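Local coordinates for BH1408 protein (PDB 4E0A) that probably transfers acetyl groups as an N-acetyltransferase of the GNAT family, at residues L17-Q20 and V21-H25. The protein carries 1 engineered substitution. Sequence-based numbering, arbitrary orientation.
Sequences LHTQ and VHEAH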
ATOM      1  N   LEU A  17     -22.935   7.602  -4.207  1.00 13.67           N
ATOM      2  CA  LEU A  17     -22.415   6.325  -3.723  1.00 10.03           C
ATOM      3  C   LEU A  17     -21.011   6.464  -3.148  1.00 13.79           C
ATOM      4  O   LEU A  17     -20.711   5.885  -2.108  1.00 15.75           O
ATOM      5  CB  LEU A  17     -22.405   5.285  -4.848  1.00  8.27           C
ATOM      6  CG  LEU A  17     -23.671   4.446  -5.052  1.00 16.92           C
ATOM      7  CD1 LEU A  17     -24.958   5.227  -4.881  1.00 22.94           C
ATOM      8  CD2 LEU A  17     -23.611   3.815  -6.440  1.00 14.85           C
ATOM      9  N   HIS A  18     -20.151   7.224  -3.819  1.00 11.29           N
ATOM     10  CA  HIS A  18     -18.793   7.405  -3.322  1.00 10.03           C
ATOM     11  C   HIS A  18     -18.815   8.042  -1.934  1.00 11.85           C
ATOM     12  O   HIS A  18     -18.030   7.679  -1.051  1.00 11.57           O
ATOM     13  CB  HIS A  18     -17.954   8.250  -4.277  1.00  9.20           C
ATOM     14  CG  HIS A  18     -16.529   8.405  -3.837  1.00 16.28           C
ATOM     15  ND1 HIS A  18     -16.103   9.452  -3.047  1.00 17.93           N
ATOM     16  CD2 HIS A  18     -15.433   7.642  -4.069  1.00 17.28           C
ATOM     17  CE1 HIS A  18     -14.807   9.332  -2.816  1.00 18.34           C
ATOM     18  NE2 HIS A  18     -14.377   8.242  -3.422  1.00 22.67           N
ATOM     19  N   THR A  19     -19.745   8.972  -1.745  1.00 14.48           N
ATOM     20  CA  THR A  19     -19.882   9.675  -0.473  1.00 15.97           C
ATOM     21  C   THR A  19     -20.285   8.769   0.697  1.00 17.19           C
ATOM     22  O   THR A  19     -19.759   8.939   1.802  1.00 11.68           O
ATOM     23  CB  THR A  19     -20.831  10.882  -0.612  1.00 14.80           C
ATOM     24  OG1 THR A  19     -20.211  11.841  -1.475  1.00 14.11           O
ATOM     25  CG2 THR A  19     -21.098  11.539   0.752  1.00 13.18           C
ATOM     26  N   GLN A  20     -21.212   7.827   0.472  1.00  9.84           N
ATOM     27  CA  GLN A  20     -21.546   6.844   1.503  1.00 11.34           C
ATOM     28  C   GLN A  20     -20.274   6.196   2.032  1.00 12.22           C
ATOM     29  O   GLN A  20     -20.042   6.155   3.245  1.00 13.03           O
ATOM     30  CB  GLN A  20     -22.472   5.746   0.960  1.00 16.10           C
ATOM     31  CG  GLN A  20     -23.826   6.220   0.507  1.00 18.81           C
ATOM     32  CD  GLN A  20     -24.659   5.098  -0.092  1.00 20.49           C
ATOM     33  OE1 GLN A  20     -24.259   3.930  -0.082  1.00 19.62           O
ATOM     34  NE2 GLN A  20     -25.823   5.450  -0.622  1.00 23.76           N
ATOM     35  N   VAL A  21     -19.449   5.694   1.116  1.00 12.40           N
ATOM     36  CA  VAL A  21     -18.223   5.011   1.512  1.00 13.95           C
ATOM     37  C   VAL A  21     -17.211   5.992   2.115  1.00 14.96           C
ATOM     38  O   VAL A  21     -16.568   5.687   3.127  1.00 11.76           O
ATOM     39  CB  VAL A  21     -17.603   4.198   0.347  1.00 15.73           C
ATOM     40  CG1 VAL A  21     -16.196   3.726   0.694  1.00 14.65           C
ATOM     41  CG2 VAL A  21     -18.494   2.994   0.009  1.00 12.14           C
ATOM     42  N   HIS A  22     -17.095   7.181   1.527  1.00 11.53           N
ATOM     43  CA  HIS A  22     -16.158   8.155   2.073  1.00  7.55           C
ATOM     44  C   HIS A  22     -16.504   8.513   3.509  1.00 11.49           C
ATOM     45  O   HIS A  22     -15.631   8.526   4.378  1.00 10.70           O
ATOM     46  CB  HIS A  22     -16.081   9.439   1.259  1.00  8.75           C
ATOM     47  CG  HIS A  22     -14.949  10.313   1.693  1.00 10.38           C
ATOM     48  ND1 HIS A  22     -13.636   9.956   1.492  1.00  9.93           N
ATOM     49  CD2 HIS A  22     -14.926  11.481   2.376  1.00 12.07           C
ATOM     50  CE1 HIS A  22     -12.847  10.888   2.001  1.00 16.53           C
ATOM     51  NE2 HIS A  22     -13.604  11.825   2.541  1.00 14.06           N
ATOM     52  N   GLU A  23     -17.778   8.791   3.757  1.00 11.99           N
ATOM     53  CA  GLU A  23     -18.213   9.120   5.107  1.00 17.24           C
ATOM     54  C   GLU A  23     -17.944   7.992   6.124  1.00 15.09           C
ATOM     55  O   GLU A  23     -17.626   8.266   7.280  1.00 14.39           O
ATOM     56  CB  GLU A  23     -19.679   9.560   5.125  1.00 18.48           C
ATOM     57  CG  GLU A  23     -19.858  11.038   4.804  1.00 24.08           C
ATOM     58  CD  GLU A  23     -19.247  11.943   5.885  1.00 34.94           C
ATOM     59  OE1 GLU A  23     -19.648  11.823   7.068  1.00 37.60           O
ATOM     60  OE2 GLU A  23     -18.360  12.764   5.555  1.00 36.47           O
ATOM     61  N   ALA A  24     -18.067   6.739   5.695  1.00 15.25           N
ATOM     62  CA  ALA A  24     -17.746   5.613   6.575  1.00 17.08           C
ATOM     63  C   ALA A  24     -16.294   5.707   7.001  1.00 17.11           C
ATOM     64  O   ALA A  24     -15.957   5.491   8.162  1.00 18.64           O
ATOM     65  CB  ALA A  24     -18.005   4.286   5.874  1.00 18.55           C
ATOM     66  N   HIS A  25     -15.438   6.065   6.053  1.00 13.51           N
ATOM     67  CA  HIS A  25     -14.009   6.149   6.302  1.00 10.63           C
ATOM     68  C   HIS A  25     -13.696   7.362   7.185  1.00 10.35           C
ATOM     69  O   HIS A  25     -12.843   7.287   8.072  1.00 13.96           O
ATOM     70  CB  HIS A  25     -13.229   6.169   4.970  1.00  6.64           C
ATOM     71  CG  HIS A  25     -13.120   4.817   4.317  1.00 11.00           C
ATOM     72  ND1 HIS A  25     -14.179   4.208   3.676  1.00 11.77           N
ATOM     73  CD2 HIS A  25     -12.080   3.950   4.226  1.00 11.99           C
ATOM     74  CE1 HIS A  25     -13.794   3.030   3.209  1.00 13.71           C
ATOM     75  NE2 HIS A  25     -12.528   2.843   3.542  1.00 11.69           N
TER
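H18 and H22 sit one helical turn apart, and the imidazole of the first passes obliquely beside the start of the second, with H18 CE1 a loose 4.3 Å from H22 CB. In both residues CG is anti to the backbone N (chi1 -177° in H18), which throws the two rings out from the same side of the helix. A ring nitrogen at its rim lets each histidine pack and still make a polar bond: H18 ND1 meets T39, and H22 NE2 the carbonyl of R34. H22 N donates to H18 O at 2.8 Å. Next round the helix, T19 CG2 and E23 CG lie 4.3 Å apart, a loose methyl-to-methylene contact, while a bend at chi2 turns the E23 carboxylate toward S35. The backbone of this pair closes with E23 N to T19 O at 2.8 Å. A turn after V21, H25 ND1 comes back to V21 O (2.9 Å), which lies in the ring plane and so helps set the ring's rotation; H25 N reaches the same oxygen from the opposite face of the carbonyl plane. Q20 stretches away, its amide able both to accept from E98 N and to donate to D97 OD1, while V21, branched and apolar, suits packing on C95 of strand 86-96. The H18/H22, T19/E23 and V21/H25 pairs are i to i+4 contacts of a regular alpha-helix, here helix 11-28, which packs against the central sheet of the GNAT fold.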